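Local coordinates for probable benzoylformate decarboxylase (PDB 7ORX), which is a member of the thiamine diphosphate-dependent enzymes and binds thiamine diphosphate together with a sodium ion, at residues C[362-367]-C[504-509]; C[422-427]-C[512-517]. All blocks are in the same frame, centred on the assembly; numbering follows the deposited sequence.

In the fold
Both contacts use helix 503-515, and both lie on one face of the parallel sheet that contains strands 374-378, 425-430, 452-457, 520-525 and 496-500. Contact 1 sets the first turns of that helix against helix 358-368; contact 2 sets its C-terminal part against the entry to strand 425-430. Their centres are 13 Å apart. Along the chain the segments alternate, 362-367, 422-427, 504-509, 512-517, so the final helix closes back over two earlier elements. Strand 425-430 leads toward Asp431, a ligand of the sodium ion, which places contact 2 on the element that runs to the metal site; both contacts themselves are packing within the chain.

Contact 1: residues C[362-367]-C[504-509]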
loop_
_atom_site.group_PDB
_atom_site.type_symbol
_atom_site.label_atom_id
_atom_site.label_comp_id
_atom_site.label_asym_id
_atom_site.label_seq_id
_atom_site.Cartn_x
_atom_site.Cartn_y
_atom_site.Cartn_z
ATOM N N PHE C 362 17.425 42.237 2.486
ATOM C CA PHE C 362 16.862 41.862 3.800
ATOM C C PHE C 362 17.069 43.002 4.794
ATOM O O PHE C 362 16.195 43.262 5.615
ATOM C CB PHE C 362 17.383 40.501 4.259
ATOM C CG PHE C 362 16.952 39.336 3.399
ATOM C CD1 PHE C 362 15.738 39.321 2.753
ATOM C CD2 PHE C 362 17.782 38.248 3.220
ATOM C CE1 PHE C 362 15.382 38.274 1.917
ATOM C CE2 PHE C 362 17.415 37.192 2.409
ATOM C CZ PHE C 362 16.208 37.206 1.757
ATOM N N ALA C 363 18.155 43.736 4.705
ATOM C CA ALA C 363 18.400 44.905 5.585
ATOM C C ALA C 363 17.392 46.008 5.272
ATOM O O ALA C 363 16.875 46.588 6.216
ATOM C CB ALA C 363 19.821 45.369 5.455
ATOM N N LEU C 364 17.110 46.274 3.996
ATOM C CA LEU C 364 16.000 47.179 3.569
ATOM C C LEU C 364 14.668 46.612 4.092
ATOM O O LEU C 364 13.873 47.379 4.622
ATOM C CB LEU C 364 15.986 47.315 2.046
ATOM C CG LEU C 364 16.805 48.467 1.473
ATOM C CD1 LEU C 364 17.910 48.956 2.424
ATOM C CD2 LEU C 364 17.399 48.048 0.119
ATOM N N VAL C 365 14.418 45.313 3.987
ATOM C CA VAL C 365 13.142 44.771 4.515
ATOM C C VAL C 365 13.103 44.980 6.040
ATOM O O VAL C 365 12.062 45.361 6.542
ATOM C CB VAL C 365 12.954 43.298 4.116
ATOM C CG1 VAL C 365 11.841 42.630 4.900
ATOM C CG2 VAL C 365 12.738 43.173 2.604
ATOM N N ARG C 366 14.199 44.767 6.756
ATOM C CA ARG C 366 14.232 44.980 8.221
ATOM C C ARG C 366 13.797 46.414 8.538
ATOM O O ARG C 366 12.918 46.591 9.386
ATOM C CB ARG C 366 15.623 44.697 8.799
ATOM C CG ARG C 366 15.715 44.901 10.305
ATOM C CD ARG C 366 17.113 44.726 10.851
ATOM N NE ARG C 366 18.161 45.668 10.385
ATOM C CZ ARG C 366 19.177 45.361 9.579
ATOM N NH1 ARG C 366 19.313 44.151 9.071
ATOM N NH2 ARG C 366 20.052 46.279 9.254
ATOM N N ALA C 367 14.399 47.397 7.880
ATOM C CA ALA C 367 14.193 48.843 8.124
ATOM C C ALA C 367 12.773 49.284 7.751
ATOM O O ALA C 367 12.279 50.208 8.381
ATOM C CB ALA C 367 15.218 49.611 7.341
ATOM N N GLU C 504 16.961 52.405 -3.497
ATOM C CA GLU C 504 16.092 53.617 -3.377
ATOM C C GLU C 504 14.698 53.210 -3.880
ATOM O O GLU C 504 13.726 53.461 -3.148
ATOM C CB GLU C 504 16.748 54.824 -4.074
ATOM C CG GLU C 504 15.923 56.121 -4.184
ATOM C CD GLU C 504 16.070 56.943 -5.495
ATOM O OE1 GLU C 504 17.036 56.697 -6.283
ATOM O OE2 GLU C 504 15.235 57.868 -5.759
ATOM N N ASP C 505 14.626 52.573 -5.057
ATOM C CA ASP C 505 13.345 52.176 -5.710
ATOM C C ASP C 505 12.654 51.087 -4.885
ATOM O O ASP C 505 11.425 51.058 -4.854
ATOM C CB ASP C 505 13.478 51.491 -7.074
ATOM C CG ASP C 505 14.195 52.213 -8.203
ATOM O OD1 ASP C 505 14.071 53.467 -8.308
ATOM O OD2 ASP C 505 14.839 51.475 -9.018
ATOM N N PHE C 506 13.422 50.152 -4.342
ATOM C CA PHE C 506 12.864 49.098 -3.481
ATOM C C PHE C 506 12.241 49.748 -2.243
ATOM O O PHE C 506 11.080 49.433 -1.959
ATOM C CB PHE C 506 13.884 48.060 -3.026
ATOM C CG PHE C 506 13.223 47.114 -2.070
ATOM C CD1 PHE C 506 12.335 46.166 -2.537
ATOM C CD2 PHE C 506 13.384 47.259 -0.704
ATOM C CE1 PHE C 506 11.646 45.351 -1.650
ATOM C CE2 PHE C 506 12.699 46.432 0.183
ATOM C CZ PHE C 506 11.820 45.485 -0.288
ATOM N N THR C 507 12.965 50.612 -1.533
ATOM C CA THR C 507 12.468 51.241 -0.280
ATOM C C THR C 507 11.126 51.922 -0.568
ATOM O O THR C 507 10.229 51.827 0.257
ATOM C CB THR C 507 13.474 52.234 0.322
ATOM O OG1 THR C 507 14.555 51.468 0.838
ATOM C CG2 THR C 507 12.879 53.138 1.382
ATOM N N THR C 508 10.981 52.547 -1.733
ATOM C CA THR C 508 9.757 53.267 -2.198
ATOM C C THR C 508 8.628 52.252 -2.428
ATOM O O THR C 508 7.575 52.409 -1.788
ATOM C CB THR C 508 10.037 54.099 -3.456
ATOM O OG1 THR C 508 10.941 55.151 -3.096
ATOM C CG2 THR C 508 8.794 54.704 -4.078
ATOM N N ALA C 509 8.836 51.274 -3.323
ATOM C CA ALA C 509 7.838 50.252 -3.723
ATOM C C ALA C 509 7.339 49.513 -2.473
ATOM O O ALA C 509 6.128 49.272 -2.387
ATOM C CB ALA C 509 8.428 49.326 -4.769
#
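Helices 358-368 and 503-515 lie side by side on one face of a parallel sheet, and Phe506 of the second bridges them, meeting Leu364 and Val365 of the first. The segment axes come within 10.3 Å at a crossing angle of -36°; the segments run in broadly the same direction, and at this separation side chains make the contact.

With CG anti to the backbone N (chi1 175°), the Phe506 ring extends from its helix toward the neighbour. Its CD2 rests 3.8 Å from CB of Leu364, where the leucine touches with the root of its side chain; the two side chains slide past one another in opposite directions. Farther along the ring, CZ lies 3.8 Å from CG2 of Val365, the methyl set beside the valine's own backbone N. Both aliphatic groups approach the ring obliquely.

This is the alpha/beta layering of a thiamine diphosphate-binding fold, in which helices pack on a parallel sheet. Val365 and Phe506 both also touch Ile454 of strand 452-457, so the aromatic ring is wedged among both helices and the sheet, and the ring of Phe510, one turn on, meets it with planes at about 20°.

Toward the outer side the packing becomes mixed. OG1 of Thr507 sits 3.8 Å from CG of Leu364, the two side chains crossing at about a right angle. That hydroxyl hydrogen-bonds back to the carbonyl of Ala503 in its own helix, which satisfies it, consistent with its place against the leucine's hydrocarbon. Leu364 also leans on Leu356, while Val365 also touches Met390.

Contact 2: residues C[422-427]-C[512-517]; sequences DRQVIG and SALAAD
Two torsions put Gln424 against Leu514: its CG stands anti to the backbone N (chi1 -179°), reaching out toward helix 503-515, and the chain then bends at chi2 (66°) to turn the amide aside. What meets the helix is therefore the aliphatic middle of the glutamine. Its CG lies 3.7 Å from CD2 of Leu514, and the two side chains pass each other at a slant. The leucine's CB leaves its helix to one side of the strand segment, but the end of the side chain comes round to it, so that a single methyl does the touching.

The same CD2 has a looser neighbour in CD1 of Ile426, 4.5 Å away. Gln424 just precedes strand 425-430 and Ile426 lies within it; two residues apart, they turn their side chains to the same side and present a small apolar patch to Leu514, in the C-terminal part of the helix. Ile426 also touches Ile454, and Gln424 touches Val452; Ala513 rests on Val452 too, which ties this helix end to the next strand of the parallel sheet, as expected for an alpha/beta thiamine diphosphate-binding domain.

The amide turned aside by that bend is held by backbone. NE2 of Gln424 hydrogen-bonds chiefly to the carbonyl of Pro450, and also donates to O of Val425 at 3.0 Å, approaching from above the carbonyl plane, although the acceptor lies close to the glutamine's own amide plane. With NE2 committed to two backbone carbonyls, the rotation of the amide is probably fixed, and the contact with Leu514 itself is left to hydrocarbon packing.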
loop_
_atom_site.group_PDB
_atom_site.type_symbol
_atom_site.label_atom_id
_atom_site.label_comp_id
_atom_site.label_asym_id
_atom_site.label_seq_id
_atom_site.Cartn_x
_atom_site.Cartn_y
_atom_site.Cartn_z
ATOM N N ASP C 422 -4.227 41.243 11.930
ATOM C CA ASP C 422 -3.480 42.397 12.531
ATOM C C ASP C 422 -1.971 42.367 12.206
ATOM O O ASP C 422 -1.216 43.047 12.916
ATOM C CB ASP C 422 -3.559 42.429 14.059
ATOM C CG ASP C 422 -4.919 42.065 14.614
ATOM O OD1 ASP C 422 -5.900 42.725 14.175
ATOM O OD2 ASP C 422 -4.989 41.119 15.481
ATOM N N ARG C 423 -1.499 41.525 11.289
ATOM C CA ARG C 423 -0.056 41.362 11.069
ATOM C C ARG C 423 0.165 41.274 9.576
ATOM O O ARG C 423 -0.589 40.594 8.887
ATOM C CB ARG C 423 0.499 40.124 11.765
ATOM C CG ARG C 423 0.408 40.159 13.289
ATOM C CD ARG C 423 0.902 38.845 13.869
ATOM N NE ARG C 423 2.330 38.747 13.650
ATOM C CZ ARG C 423 3.106 37.732 14.009
ATOM N NH1 ARG C 423 2.601 36.704 14.647
ATOM N NH2 ARG C 423 4.411 37.765 13.760
ATOM N N GLN C 424 1.183 41.986 9.106
ATOM C CA GLN C 424 1.528 41.989 7.672
ATOM C C GLN C 424 2.307 40.720 7.357
ATOM O O GLN C 424 3.332 40.502 7.983
ATOM C CB GLN C 424 2.363 43.208 7.308
ATOM C CG GLN C 424 2.715 43.234 5.834
ATOM C CD GLN C 424 1.487 43.403 4.970
ATOM O OE1 GLN C 424 0.902 44.481 4.923
ATOM N NE2 GLN C 424 1.124 42.346 4.254
ATOM N N VAL C 425 1.823 39.912 6.428
ATOM C CA VAL C 425 2.616 38.796 5.858
ATOM C C VAL C 425 3.433 39.346 4.687
ATOM O O VAL C 425 2.847 39.975 3.781
ATOM C CB VAL C 425 1.725 37.629 5.427
ATOM C CG1 VAL C 425 2.527 36.573 4.702
ATOM C CG2 VAL C 425 1.020 37.023 6.622
ATOM N N ILE C 426 4.728 39.064 4.695
ATOM C CA ILE C 426 5.651 39.365 3.577
ATOM C C ILE C 426 6.179 38.050 3.032
ATOM O O ILE C 426 6.839 37.347 3.768
ATOM C CB ILE C 426 6.772 40.289 4.077
ATOM C CG1 ILE C 426 6.174 41.515 4.764
ATOM C CG2 ILE C 426 7.681 40.676 2.938
ATOM C CD1 ILE C 426 7.169 42.332 5.536
ATOM N N GLY C 427 5.888 37.741 1.782
ATOM C CA GLY C 427 6.463 36.593 1.062
ATOM C C GLY C 427 7.813 36.962 0.491
ATOM O O GLY C 427 7.919 38.060 -0.112
ATOM N N SER C 512 5.167 51.628 -0.023
ATOM C CA SER C 512 3.893 51.740 -0.763
ATOM C C SER C 512 3.074 50.466 -0.591
ATOM O O SER C 512 1.905 50.578 -0.170
ATOM C CB SER C 512 4.190 51.981 -2.213
ATOM O OG SER C 512 2.999 52.286 -2.920
ATOM N N ALA C 513 3.667 49.313 -0.921
ATOM C CA ALA C 513 3.089 47.949 -0.759
ATOM C C ALA C 513 2.568 47.735 0.665
ATOM O O ALA C 513 1.510 47.174 0.767
ATOM C CB ALA C 513 4.101 46.891 -1.107
ATOM N N LEU C 514 3.277 48.149 1.716
ATOM C CA LEU C 514 2.820 47.930 3.118
ATOM C C LEU C 514 1.566 48.761 3.388
ATOM O O LEU C 514 0.771 48.334 4.231
ATOM C CB LEU C 514 3.912 48.306 4.121
ATOM C CG LEU C 514 5.150 47.417 4.118
ATOM C CD1 LEU C 514 6.263 48.029 4.932
ATOM C CD2 LEU C 514 4.839 46.042 4.669
ATOM N N ALA C 515 1.383 49.903 2.723
ATOM C CA ALA C 515 0.190 50.759 2.932
ATOM C C ALA C 515 -1.040 50.199 2.210
ATOM O O ALA C 515 -2.128 50.635 2.548
ATOM C CB ALA C 515 0.468 52.147 2.457
ATOM N N ALA C 516 -0.878 49.312 1.228
ATOM C CA ALA C 516 -1.942 48.885 0.288
ATOM C C ALA C 516 -3.000 48.035 0.997
ATOM O O ALA C 516 -2.680 47.327 1.980
ATOM C CB ALA C 516 -1.333 48.109 -0.848
ATOM N N ASP C 517 -4.235 48.105 0.495
ATOM C CA ASP C 517 -5.413 47.316 0.953
ATOM C C ASP C 517 -5.545 46.105 0.033
ATOM O O ASP C 517 -6.611 45.514 -0.011
ATOM C CB ASP C 517 -6.723 48.112 0.839
ATOM C CG ASP C 517 -6.867 49.358 1.723
ATOM O OD1 ASP C 517 -6.534 49.278 2.920
ATOM O OD2 ASP C 517 -7.322 50.416 1.217
#